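Local coordinates for kojibiose phosphorylase (Gut metagenome, PDB 6W0P), which belongs to glycoside hydrolase family 65, whose members join an N-terminal beta-sandwich domain, a helical (alpha/alpha)6-barrel catalytic domain and a small C-terminal beta domain, at residues Glu38-Arg43 and Leu55-Asn61; Arg81-Thr85 and Tyr344-Ala348; Ile334-Thr340 and Glu662-Met666; Asp351-Cys356 and Thr667-Ala671. All coordinates share one frame; numbering follows the deposited sequence. Where two conformers were deposited one is given.

Contact 1: Glu38-Arg43 and Leu55-Asn61; sequences EYSGTR and LIGTYFN
R43 reaches along L55-N61 beyond the end of the antiparallel pairing of strands 40-42 and 58-60. Its CB and CG pass the carbonyl oxygen of G57, which takes the bond from R43 N. CD comes within 3.9 Å of Y59 OH, and a bend at chi3 (68°) then turns the chain toward L55. There NE donates to L55 O over 2.8 Å, in a bent bond (140° at the hydrogen). L55 crosses the arginine at about a right angle, with CD2 over the centre of one guanidinium face. At the tip NH2 forms a salt bridge with E30, while NH1 bonds to S31 and to T340 O. Between the strands G41 and Y59 form the hydrogen-bonded pair, N61 N donates to Y39 O over 3.0 Å, and water 1 joins that oxygen to N61 O. N61 ND2 bonds to E38 O (3.3 Å) and also serves T333 O. On one face of the sheet T42 CG2 lies alongside T58 CG2, 3.7 Å away. F60 sends its edge toward the face of Y39 in an offset edge-to-face pair, planes at 81°. Bonded through all three guanidinium nitrogens, R43 is fixed in rotation, and its positive charge is probably offset by E30 within this buried part of the N-terminal domain.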
loop_
_atom_site.group_PDB
_atom_site.type_symbol
_atom_site.label_atom_id
_atom_site.label_comp_id
_atom_site.label_asym_id
_atom_site.label_seq_id
_atom_site.Cartn_x
_atom_site.Cartn_y
_atom_site.Cartn_z
ATOM N N GLU A 38 -4.512 -34.794 -4.864
ATOM C CA GLU A 38 -5.036 -33.905 -3.784
ATOM C C GLU A 38 -4.054 -33.831 -2.610
ATOM O O GLU A 38 -3.712 -32.716 -2.173
ATOM C CB GLU A 38 -6.378 -34.370 -3.215
ATOM C CG GLU A 38 -6.950 -33.381 -2.213
ATOM C CD GLU A 38 -8.004 -33.940 -1.274
ATOM O OE1 GLU A 38 -8.993 -34.506 -1.789
ATOM O OE2 GLU A 38 -7.845 -33.779 -0.031
ATOM N N TYR A 39 -3.627 -34.987 -2.100
ATOM C CA TYR A 39 -2.631 -35.078 -1.008
ATOM C C TYR A 39 -1.332 -34.421 -1.448
ATOM O O TYR A 39 -0.674 -33.758 -0.651
ATOM C CB TYR A 39 -2.384 -36.542 -0.661
ATOM C CG TYR A 39 -1.315 -36.807 0.366
ATOM C CD1 TYR A 39 -1.571 -36.671 1.729
ATOM C CD2 TYR A 39 -0.080 -37.289 -0.026
ATOM C CE1 TYR A 39 -0.601 -36.968 2.676
ATOM C CE2 TYR A 39 0.904 -37.582 0.908
ATOM C CZ TYR A 39 0.633 -37.448 2.263
ATOM O OH TYR A 39 1.597 -37.780 3.158
ATOM N N SER A 40 -0.964 -34.663 -2.700
ATOM C CA SER A 40 0.353 -34.290 -3.261
ATOM C C SER A 40 0.196 -33.911 -4.737
ATOM O O SER A 40 -0.765 -34.360 -5.386
ATOM C CB SER A 40 1.342 -35.411 -3.061
ATOM O OG SER A 40 0.988 -36.548 -3.846
ATOM N N GLY A 41 1.131 -33.113 -5.236
ATOM C CA GLY A 41 1.262 -32.833 -6.666
ATOM C C GLY A 41 2.704 -32.682 -7.075
ATOM O O GLY A 41 3.517 -32.189 -6.249
ATOM N N THR A 42 3.001 -33.022 -8.331
ATOM C CA THR A 42 4.328 -32.765 -8.921
ATOM C C THR A 42 4.141 -32.118 -10.280
ATOM O O THR A 42 3.340 -32.633 -11.068
ATOM C CB THR A 42 5.168 -34.047 -9.017
ATOM O OG1 THR A 42 4.445 -34.977 -9.826
ATOM C CG2 THR A 42 5.432 -34.639 -7.655
ATOM N N ARG A 43 4.914 -31.070 -10.532
ATOM C CA ARG A 43 5.120 -30.518 -11.888
ATOM C C ARG A 43 5.812 -31.591 -12.722
ATOM O O ARG A 43 6.493 -32.459 -12.143
ATOM C CB ARG A 43 5.956 -29.234 -11.815
ATOM C CG ARG A 43 5.176 -28.012 -11.342
ATOM C CD ARG A 43 6.077 -26.809 -11.137
ATOM N NE ARG A 43 6.597 -26.321 -12.407
ATOM C CZ ARG A 43 5.957 -25.497 -13.221
ATOM N NH1 ARG A 43 4.746 -25.050 -12.938
ATOM N NH2 ARG A 43 6.532 -25.104 -14.329
ATOM N N LEU A 55 11.090 -25.087 -13.424
ATOM C CA LEU A 55 10.595 -24.955 -12.048
ATOM C C LEU A 55 10.307 -26.372 -11.565
ATOM O O LEU A 55 9.271 -26.934 -11.927
ATOM C CB LEU A 55 9.354 -24.066 -12.002
ATOM C CG LEU A 55 8.803 -23.837 -10.592
ATOM C CD1 LEU A 55 9.863 -23.238 -9.674
ATOM C CD2 LEU A 55 7.570 -22.935 -10.617
ATOM N N ILE A 56 11.232 -26.911 -10.784
ATOM C CA ILE A 56 11.055 -28.178 -10.022
ATOM C C ILE A 56 10.090 -27.885 -8.872
ATOM O O ILE A 56 10.304 -26.900 -8.114
ATOM C CB ILE A 56 12.386 -28.750 -9.514
ATOM C CG1 ILE A 56 13.307 -29.134 -10.677
ATOM C CG2 ILE A 56 12.100 -29.923 -8.605
ATOM C CD1 ILE A 56 14.687 -29.598 -10.258
ATOM N N GLY A 57 9.070 -28.718 -8.745
ATOM C CA GLY A 57 7.895 -28.394 -7.918
ATOM C C GLY A 57 7.202 -29.662 -7.487
ATOM O O GLY A 57 6.640 -30.336 -8.371
ATOM N N THR A 58 7.355 -29.995 -6.206
ATOM C CA THR A 58 6.670 -31.101 -5.503
ATOM C C THR A 58 5.963 -30.481 -4.298
ATOM O O THR A 58 6.666 -29.854 -3.486
ATOM C CB THR A 58 7.647 -32.213 -5.089
ATOM O OG1 THR A 58 8.424 -32.608 -6.225
ATOM C CG2 THR A 58 6.931 -33.412 -4.502
ATOM N N TYR A 59 4.642 -30.612 -4.186
ATOM C CA TYR A 59 3.907 -29.982 -3.068
ATOM C C TYR A 59 2.994 -30.992 -2.414
ATOM O O TYR A 59 2.539 -31.908 -3.089
ATOM C CB TYR A 59 3.130 -28.774 -3.567
ATOM C CG TYR A 59 3.877 -27.970 -4.600
ATOM C CD1 TYR A 59 4.831 -27.033 -4.222
ATOM C CD2 TYR A 59 3.634 -28.146 -5.952
ATOM C CE1 TYR A 59 5.491 -26.267 -5.166
ATOM C CE2 TYR A 59 4.300 -27.395 -6.910
ATOM C CZ TYR A 59 5.229 -26.449 -6.512
ATOM O OH TYR A 59 5.876 -25.698 -7.439
ATOM N N PHE A 60 2.734 -30.756 -1.137
ATOM C CA PHE A 60 1.787 -31.500 -0.284
ATOM C C PHE A 60 0.759 -30.507 0.238
ATOM O O PHE A 60 1.171 -29.483 0.803
ATOM C CB PHE A 60 2.536 -32.201 0.848
ATOM C CG PHE A 60 3.532 -33.224 0.361
ATOM C CD1 PHE A 60 3.146 -34.545 0.157
ATOM C CD2 PHE A 60 4.838 -32.856 0.064
ATOM C CE1 PHE A 60 4.055 -35.487 -0.313
ATOM C CE2 PHE A 60 5.747 -33.797 -0.401
ATOM C CZ PHE A 60 5.360 -35.114 -0.579
ATOM N N ASN A 61 -0.525 -30.799 0.023
ATOM C CA ASN A 61 -1.646 -29.900 0.393
ATOM C C ASN A 61 -1.533 -29.625 1.896
ATOM O O ASN A 61 -1.602 -30.605 2.670
ATOM C CB ASN A 61 -2.969 -30.538 -0.030
ATOM C CG ASN A 61 -4.084 -29.553 -0.309
ATOM O OD1 ASN A 61 -4.373 -28.683 0.515
ATOM N ND2 ASN A 61 -4.728 -29.708 -1.456
HETATM O O HOH W 1 -1.854 -33.287 1.951
#

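Contact 2: Arg81-Thr85 and Tyr344-Ala348; sequences RTHFT and YSGHA
H347 turns the NE2 edge of its imidazole over one face of H83, an edge-to-face pair with ring centroids 5.3 Å apart and planes at 59°. H347 closes a type I' beta turn, Y344 to H347, that packs against strand 83-85, so a loop of the helical catalytic domain meets a small two-stranded antiparallel sheet of the N-terminal domain. The turn is secured by H347 N, which donates to Y344 O. H347 NE2 also donates to the backbone of its ring partner, reaching H83 O at 2.7 Å. That oxygen lies in the imidazole plane, which fixes the rotation of the ring, and S345 CB sits over the centre of one H347 face. The H83 ring is held in turn through NE2 by backbone N-H groups of R401 and N402. A little further along the strand, F84 CB touches S345 CB at 3.6 Å, while the phenyl ring leads away to meet H179, W180 and Y185. Water 2 donates to T82 OG1 and is hydrogen-bonded to S345 OG, bridging the turn to T82, just before strand 83-85; T82 OG1 also has A406 O as a partner. S345 O receives two donors from T85. With chi1 at -50°, T85 OG1 stands beside its own backbone N, and the two atoms, at 2.9 Å for OG1 and 3.0 Å for N, approach S345 O from the same face of its carbonyl plane.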
loop_
_atom_site.group_PDB
_atom_site.type_symbol
_atom_site.label_atom_id
_atom_site.label_comp_id
_atom_site.label_asym_id
_atom_site.label_seq_id
_atom_site.Cartn_x
_atom_site.Cartn_y
_atom_site.Cartn_z
ATOM N N ARG A 81 3.134 -10.927 7.574
ATOM C CA ARG A 81 3.824 -12.197 7.231
ATOM C C ARG A 81 2.867 -13.131 6.464
ATOM O O ARG A 81 2.026 -13.802 7.090
ATOM C CB ARG A 81 4.406 -12.751 8.534
ATOM C CG ARG A 81 5.205 -14.034 8.388
ATOM C CD ARG A 81 5.561 -14.598 9.755
ATOM N NE ARG A 81 5.998 -13.578 10.701
ATOM C CZ ARG A 81 5.733 -13.581 12.012
ATOM N NH1 ARG A 81 5.012 -14.551 12.553
ATOM N NH2 ARG A 81 6.175 -12.596 12.779
ATOM N N THR A 82 3.010 -13.169 5.138
ATOM C CA THR A 82 2.233 -14.052 4.239
ATOM C C THR A 82 2.676 -15.497 4.476
ATOM O O THR A 82 3.710 -15.718 5.146
ATOM C CB THR A 82 2.382 -13.627 2.771
ATOM O OG1 THR A 82 1.336 -14.270 2.035
ATOM C CG2 THR A 82 3.741 -13.969 2.188
ATOM N N HIS A 83 1.910 -16.461 3.974
ATOM C CA HIS A 83 2.315 -17.888 4.010
ATOM C C HIS A 83 2.026 -18.499 2.649
ATOM O O HIS A 83 1.298 -17.864 1.855
ATOM C CB HIS A 83 1.659 -18.623 5.180
ATOM C CG HIS A 83 0.193 -18.778 5.015
ATOM N ND1 HIS A 83 -0.695 -17.798 5.387
ATOM C CD2 HIS A 83 -0.537 -19.790 4.514
ATOM C CE1 HIS A 83 -1.914 -18.209 5.141
ATOM N NE2 HIS A 83 -1.842 -19.422 4.583
ATOM N N PHE A 84 2.633 -19.655 2.391
ATOM C CA PHE A 84 2.655 -20.305 1.055
ATOM C C PHE A 84 2.945 -21.804 1.213
ATOM O O PHE A 84 3.683 -22.175 2.147
ATOM C CB PHE A 84 3.668 -19.581 0.158
ATOM C CG PHE A 84 4.936 -19.157 0.860
ATOM C CD1 PHE A 84 5.969 -20.057 1.068
ATOM C CD2 PHE A 84 5.093 -17.859 1.319
ATOM C CE1 PHE A 84 7.128 -19.674 1.728
ATOM C CE2 PHE A 84 6.251 -17.477 1.980
ATOM C CZ PHE A 84 7.261 -18.389 2.196
ATOM N N THR A 85 2.359 -22.613 0.322
ATOM C CA THR A 85 2.644 -24.058 0.089
ATOM C C THR A 85 4.070 -24.166 -0.445
ATOM O O THR A 85 4.388 -23.429 -1.378
ATOM C CB THR A 85 1.612 -24.653 -0.875
ATOM O OG1 THR A 85 0.308 -24.295 -0.420
ATOM C CG2 THR A 85 1.657 -26.159 -0.981
ATOM N N TYR A 344 0.541 -17.989 -6.552
ATOM C CA TYR A 344 -0.747 -18.016 -5.794
ATOM C C TYR A 344 -0.649 -18.965 -4.601
ATOM O O TYR A 344 -1.654 -19.134 -3.882
ATOM C CB TYR A 344 -1.977 -18.339 -6.660
ATOM C CG TYR A 344 -2.453 -17.215 -7.550
ATOM C CD1 TYR A 344 -2.352 -15.883 -7.174
ATOM C CD2 TYR A 344 -3.040 -17.490 -8.777
ATOM C CE1 TYR A 344 -2.802 -14.858 -7.994
ATOM C CE2 TYR A 344 -3.515 -16.486 -9.603
ATOM C CZ TYR A 344 -3.378 -15.165 -9.218
ATOM O OH TYR A 344 -3.801 -14.184 -10.069
ATOM N N SER A 345 0.529 -19.533 -4.352
ATOM C CA SER A 345 0.942 -20.000 -2.996
ATOM C C SER A 345 0.110 -21.201 -2.533
ATOM O O SER A 345 0.103 -21.504 -1.307
ATOM C CB SER A 345 0.872 -18.861 -1.993
ATOM O OG SER A 345 1.787 -17.808 -2.328
ATOM N N GLY A 346 -0.543 -21.898 -3.473
ATOM C CA GLY A 346 -1.468 -22.985 -3.133
ATOM C C GLY A 346 -2.645 -22.452 -2.347
ATOM O O GLY A 346 -3.304 -23.292 -1.635
ATOM N N HIS A 347 -2.897 -21.135 -2.445
ATOM C CA HIS A 347 -3.948 -20.423 -1.654
ATOM C C HIS A 347 -5.348 -20.751 -2.191
ATOM O O HIS A 347 -5.480 -20.867 -3.402
ATOM C CB HIS A 347 -3.786 -18.899 -1.672
ATOM C CG HIS A 347 -2.666 -18.396 -0.833
ATOM N ND1 HIS A 347 -2.157 -17.121 -0.993
ATOM C CD2 HIS A 347 -1.957 -18.988 0.153
ATOM C CE1 HIS A 347 -1.173 -16.940 -0.139
ATOM N NE2 HIS A 347 -1.027 -18.087 0.578
ATOM N N ALA A 348 -6.315 -20.907 -1.288
ATOM C CA ALA A 348 -7.767 -20.952 -1.547
ATOM C C ALA A 348 -8.262 -19.517 -1.651
ATOM O O ALA A 348 -7.797 -18.659 -0.853
ATOM C CB ALA A 348 -8.501 -21.670 -0.436
HETATM O O HOH W 2 2.365 -15.817 -0.404
#

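Contact 3: Ile334-Thr340 and Glu662-Met666; sequences IGAKGLT and EGIHM
T340 OG1 is held from both segments: it donates to K337 O over 2.6 Å, in the carbonyl plane, and accepts from I664 N at 3.0 Å. K337 O takes T340 N as well, so the loop 334-340 is tied to itself where it meets the other. G663 CA passes T340 OG1 at 3.3 Å. The T340 and I664 side chains lie nearly perpendicular, CG2 of T340 touching CD1 of I664. K337 lies along I664 O with CB and CG, then bends at chi4 (-69°). Its NZ comes to rest above one face of the H665 ring, offset toward the rim, and donates to water 3 (2.7 Å), which donates to G663 O. E662 OE1 is 4.3 Å from K337 NZ, near but short of a salt bridge. H665 is fixed through ND1 by D652. M666 N donates to A336 O at 3.1 Å, from above the carbonyl plane, and M666 CG packs on I334 CG2. H665 is the N-cap residue of helix 666-680, so A336 meets the first turn of that helix, a loop-to-loop contact that fits the helix-connecting loops of an (alpha/alpha)6 barrel.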
loop_
_atom_site.group_PDB
_atom_site.type_symbol
_atom_site.label_atom_id
_atom_site.label_comp_id
_atom_site.label_asym_id
_atom_site.label_seq_id
_atom_site.Cartn_x
_atom_site.Cartn_y
_atom_site.Cartn_z
ATOM N N ILE A 334 -8.449 -26.589 -2.457
ATOM C CA ILE A 334 -7.992 -26.367 -3.853
ATOM C C ILE A 334 -7.248 -25.023 -3.897
ATOM O O ILE A 334 -7.864 -23.994 -3.549
ATOM C CB ILE A 334 -9.210 -26.399 -4.797
ATOM C CG1 ILE A 334 -9.968 -27.723 -4.664
ATOM C CG2 ILE A 334 -8.797 -26.110 -6.223
ATOM C CD1 ILE A 334 -11.127 -27.882 -5.598
ATOM N N GLY A 335 -5.984 -25.035 -4.314
ATOM C CA GLY A 335 -5.239 -23.818 -4.685
ATOM C C GLY A 335 -5.657 -23.277 -6.059
ATOM O O GLY A 335 -6.046 -24.067 -6.946
ATOM N N ALA A 336 -5.505 -21.969 -6.256
ATOM C CA ALA A 336 -5.758 -21.268 -7.531
ATOM C C ALA A 336 -4.974 -21.881 -8.706
ATOM O O ALA A 336 -5.408 -21.648 -9.855
ATOM C CB ALA A 336 -5.429 -19.806 -7.376
ATOM N N LYS A 337 -3.853 -22.576 -8.473
ATOM C CA LYS A 337 -3.164 -23.355 -9.545
ATOM C C LYS A 337 -3.015 -24.812 -9.111
ATOM O O LYS A 337 -2.050 -25.471 -9.569
ATOM C CB LYS A 337 -1.795 -22.758 -9.892
ATOM C CG LYS A 337 -1.833 -21.265 -10.170
ATOM C CD LYS A 337 -0.640 -20.709 -10.886
ATOM C CE LYS A 337 -0.784 -19.222 -11.111
ATOM N NZ LYS A 337 -1.847 -18.914 -12.101
ATOM N N GLY A 338 -3.966 -25.312 -8.314
ATOM C CA GLY A 338 -3.895 -26.635 -7.667
ATOM C C GLY A 338 -2.510 -26.843 -7.069
ATOM O O GLY A 338 -2.006 -25.893 -6.433
ATOM N N LEU A 339 -1.883 -28.000 -7.298
ATOM C CA LEU A 339 -0.488 -28.219 -6.839
ATOM C C LEU A 339 0.426 -28.301 -8.058
ATOM O O LEU A 339 1.176 -29.278 -8.167
ATOM C CB LEU A 339 -0.441 -29.470 -5.957
ATOM C CG LEU A 339 -1.268 -29.387 -4.666
ATOM C CD1 LEU A 339 -1.105 -30.658 -3.835
ATOM C CD2 LEU A 339 -0.865 -28.175 -3.835
ATOM N N THR A 340 0.374 -27.291 -8.931
ATOM C CA THR A 340 1.116 -27.284 -10.216
ATOM C C THR A 340 2.153 -26.168 -10.261
ATOM O O THR A 340 2.763 -26.017 -11.309
ATOM C CB THR A 340 0.160 -27.181 -11.409
ATOM O OG1 THR A 340 -0.389 -25.863 -11.487
ATOM C CG2 THR A 340 -0.929 -28.216 -11.298
ATOM N N GLU A 662 3.636 -20.767 -15.093
ATOM C CA GLU A 662 3.544 -20.645 -13.614
ATOM C C GLU A 662 2.693 -21.777 -13.030
ATOM O O GLU A 662 2.812 -22.057 -11.810
ATOM C CB GLU A 662 2.874 -19.334 -13.187
ATOM C CG GLU A 662 3.652 -18.062 -13.489
ATOM C CD GLU A 662 2.878 -16.786 -13.167
ATOM O OE1 GLU A 662 1.903 -16.852 -12.402
ATOM O OE2 GLU A 662 3.223 -15.726 -13.703
ATOM N N GLY A 663 1.832 -22.388 -13.834
ATOM C CA GLY A 663 0.840 -23.349 -13.310
ATOM C C GLY A 663 -0.445 -23.288 -14.100
ATOM O O GLY A 663 -0.592 -22.392 -14.957
ATOM N N ILE A 664 -1.306 -24.271 -13.893
ATOM C CA ILE A 664 -2.637 -24.340 -14.556
ATOM C C ILE A 664 -3.551 -23.376 -13.794
ATOM O O ILE A 664 -3.226 -23.054 -12.605
ATOM C CB ILE A 664 -3.165 -25.789 -14.573
ATOM C CG1 ILE A 664 -3.452 -26.329 -13.167
ATOM C CG2 ILE A 664 -2.213 -26.696 -15.325
ATOM C CD1 ILE A 664 -3.952 -27.747 -13.175
ATOM N N HIS A 665 -4.618 -22.918 -14.445
ATOM C CA HIS A 665 -5.633 -21.996 -13.883
ATOM C C HIS A 665 -6.872 -22.793 -13.441
ATOM O O HIS A 665 -7.735 -23.123 -14.290
ATOM C CB HIS A 665 -5.994 -20.933 -14.912
ATOM C CG HIS A 665 -4.860 -20.107 -15.388
ATOM N ND1 HIS A 665 -3.915 -20.597 -16.229
ATOM C CD2 HIS A 665 -4.573 -18.805 -15.197
ATOM C CE1 HIS A 665 -3.074 -19.638 -16.532
ATOM N NE2 HIS A 665 -3.451 -18.537 -15.912
ATOM N N MET A 666 -6.952 -23.059 -12.144
ATOM C CA MET A 666 -7.903 -24.027 -11.565
ATOM C C MET A 666 -9.338 -23.519 -11.801
ATOM O O MET A 666 -10.172 -24.296 -12.253
ATOM C CB MET A 666 -7.589 -24.178 -10.077
ATOM C CG MET A 666 -7.748 -25.573 -9.537
ATOM S SD MET A 666 -6.954 -26.827 -10.554
ATOM C CE MET A 666 -8.418 -27.751 -11.005
HETATM O O HOH W 3 -0.735 -19.889 -14.370
#

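Contact 4: Asp351-Cys356 and Thr667-Ala671; sequences DNETYC and TSIAA
Helix segments 351-356 and 667-671 run nearly parallel, their axes 23° apart and 9.7 Å at closest approach. Both belong to the catalytic domain, a helical barrel of the six-hairpin type, and each segment comes from the first turns of its helix. The turn at 352-356 is widened to a pi-type turn: D351 O accepts from C356 N at 3.0 Å and only weakly from Y355 N. T667 faces the other helix and carries the centre of the contact. Its chi1 of -69° puts OG1 opposite the carbonyl carbon and CG2 opposite the backbone N, toward the tyrosine, and the two branches do different work. OG1 donates to D351 OD2 over 2.7 Å, meeting it on the anti side and 23° out of the carboxylate plane; the aspartate and threonine side chains are roughly perpendicular. The aspartate was modelled in two conformers, and the bond is doubtful beyond the one described. CG2 comes 3.5 Å from Y355 CD2, approaching the ring obliquely. Y355 also has two modelled conformers, and this approach carries the same doubt; its hydroxyl bonds to L623 O, and its side chain touches M592 of helix 590-596 and I627 of helix 624-634. One turn further on, A670 projects toward helix 351-361, and its small methyl group lies 4.0 Å from Y355 O. A670 also touches M321 of helix 308-324, which places the pair among packed helices. C356 completes the apolar part of the contact, its SG resting 4.1 Å from A670 CB.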
loop_
_atom_site.group_PDB
_atom_site.type_symbol
_atom_site.label_atom_id
_atom_site.label_comp_id
_atom_site.label_asym_id
_atom_site.label_seq_id
_atom_site.Cartn_x
_atom_site.Cartn_y
_atom_site.Cartn_z
ATOM N N ASP A 351 -13.353 -18.257 -4.892
ATOM C CA ASP A 351 -13.525 -19.081 -6.130
ATOM C C ASP A 351 -13.881 -20.526 -5.795
ATOM O O ASP A 351 -14.649 -21.128 -6.571
ATOM C CB ASP A 351 -12.229 -19.266 -6.945
ATOM C CG ASP A 351 -11.584 -18.001 -7.460
ATOM O OD1 ASP A 351 -11.375 -17.098 -6.639
ATOM O OD2 ASP A 351 -11.324 -17.933 -8.696
ATOM N N ASN A 352 -13.265 -21.058 -4.746
ATOM C CA ASN A 352 -13.462 -22.462 -4.323
ATOM C C ASN A 352 -14.957 -22.655 -4.101
ATOM O O ASN A 352 -15.504 -23.603 -4.644
ATOM C CB ASN A 352 -12.638 -22.827 -3.084
ATOM C CG ASN A 352 -11.173 -23.039 -3.401
ATOM O OD1 ASN A 352 -10.728 -22.760 -4.505
ATOM N ND2 ASN A 352 -10.416 -23.575 -2.461
ATOM N N GLU A 353 -15.569 -21.748 -3.344
ATOM C CA GLU A 353 -16.960 -21.883 -2.860
ATOM C C GLU A 353 -17.949 -21.542 -3.979
ATOM O O GLU A 353 -18.976 -22.188 -4.036
ATOM C CB GLU A 353 -17.186 -21.005 -1.632
ATOM C CG GLU A 353 -16.573 -21.557 -0.366
ATOM C CD GLU A 353 -15.051 -21.570 -0.296
ATOM O OE1 GLU A 353 -14.407 -20.608 -0.766
ATOM O OE2 GLU A 353 -14.516 -22.544 0.263
ATOM N N THR A 354 -17.640 -20.583 -4.848
ATOM C CA THR A 354 -18.638 -19.947 -5.729
ATOM C C THR A 354 -18.506 -20.437 -7.174
ATOM O O THR A 354 -19.397 -20.088 -7.955
ATOM C CB THR A 354 -18.490 -18.424 -5.647
ATOM O OG1 THR A 354 -17.142 -18.049 -5.962
ATOM C CG2 THR A 354 -18.865 -17.913 -4.277
ATOM N N TYR A 355 -17.426 -21.147 -7.533
ATOM C CA TYR A 355 -17.072 -21.522 -8.939
ATOM C C TYR A 355 -16.621 -22.997 -9.020
ATOM O O TYR A 355 -17.075 -23.728 -9.923
ATOM C CB TYR A 355 -15.870 -20.725 -9.469
ATOM C CG TYR A 355 -16.099 -19.391 -10.144
ATOM C CD1 TYR A 355 -16.396 -18.248 -9.414
ATOM C CD2 TYR A 355 -15.892 -19.236 -11.516
ATOM C CE1 TYR A 355 -16.553 -17.015 -10.030
ATOM C CE2 TYR A 355 -16.030 -18.008 -12.144
ATOM C CZ TYR A 355 -16.362 -16.891 -11.396
ATOM O OH TYR A 355 -16.527 -15.671 -11.994
ATOM N N CYS A 356 -15.692 -23.399 -8.149
ATOM C CA CYS A 356 -15.127 -24.773 -8.158
ATOM C C CYS A 356 -16.106 -25.782 -7.551
ATOM O O CYS A 356 -16.191 -26.877 -8.079
ATOM C CB CYS A 356 -13.783 -24.846 -7.445
ATOM S SG CYS A 356 -12.557 -23.759 -8.218
ATOM N N THR A 667 -9.619 -22.247 -11.526
ATOM C CA THR A 667 -10.980 -21.664 -11.683
ATOM C C THR A 667 -11.385 -21.707 -13.160
ATOM O O THR A 667 -12.531 -22.038 -13.451
ATOM C CB THR A 667 -11.083 -20.238 -11.143
ATOM O OG1 THR A 667 -10.958 -20.355 -9.737
ATOM C CG2 THR A 667 -12.413 -19.588 -11.452
ATOM N N SER A 668 -10.466 -21.387 -14.051
ATOM C CA SER A 668 -10.693 -21.434 -15.513
ATOM C C SER A 668 -11.042 -22.869 -15.925
ATOM O O SER A 668 -11.971 -23.058 -16.747
ATOM C CB SER A 668 -9.514 -20.909 -16.267
ATOM O OG SER A 668 -9.608 -21.369 -17.608
ATOM N N ILE A 669 -10.367 -23.843 -15.325
ATOM C CA ILE A 669 -10.597 -25.288 -15.575
ATOM C C ILE A 669 -12.009 -25.647 -15.106
ATOM O O ILE A 669 -12.721 -26.289 -15.900
ATOM C CB ILE A 669 -9.470 -26.117 -14.920
ATOM C CG1 ILE A 669 -8.189 -25.955 -15.738
ATOM C CG2 ILE A 669 -9.839 -27.586 -14.776
ATOM C CD1 ILE A 669 -6.977 -26.545 -15.107
ATOM N N ALA A 670 -12.402 -25.236 -13.894
ATOM C CA ALA A 670 -13.736 -25.498 -13.315
ATOM C C ALA A 670 -14.792 -24.822 -14.188
ATOM O O ALA A 670 -15.845 -25.422 -14.403
ATOM C CB ALA A 670 -13.832 -24.991 -11.900
ATOM N N ALA A 671 -14.501 -23.615 -14.669
ATOM C CA ALA A 671 -15.445 -22.762 -15.424
ATOM C C ALA A 671 -15.826 -23.439 -16.742
ATOM O O ALA A 671 -16.912 -23.143 -17.234
ATOM C CB ALA A 671 -14.841 -21.408 -15.679
#

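Overall arrangement
From the N terminus, contact 1 closes first, bridging an eleven-residue loop within the N-terminal domain, and it is complete before the others open. Contact 2 then opens on strand 83-85 and spans 258 residues to reach the catalytic domain. Contact 3 opens before contact 2 closes, so the two cross; likewise contact 4 opens at 351-356 and crosses contact 3, whereas contacts 2 and 4 follow in series. None nests within another. R43 with T340 joins contact 1 to contact 3, H347 O with A336 N joins 2 to 3, and I334 O with N352 joins 3 to 4. Loop 334-340 thus links N-terminal strands to the barrel helices.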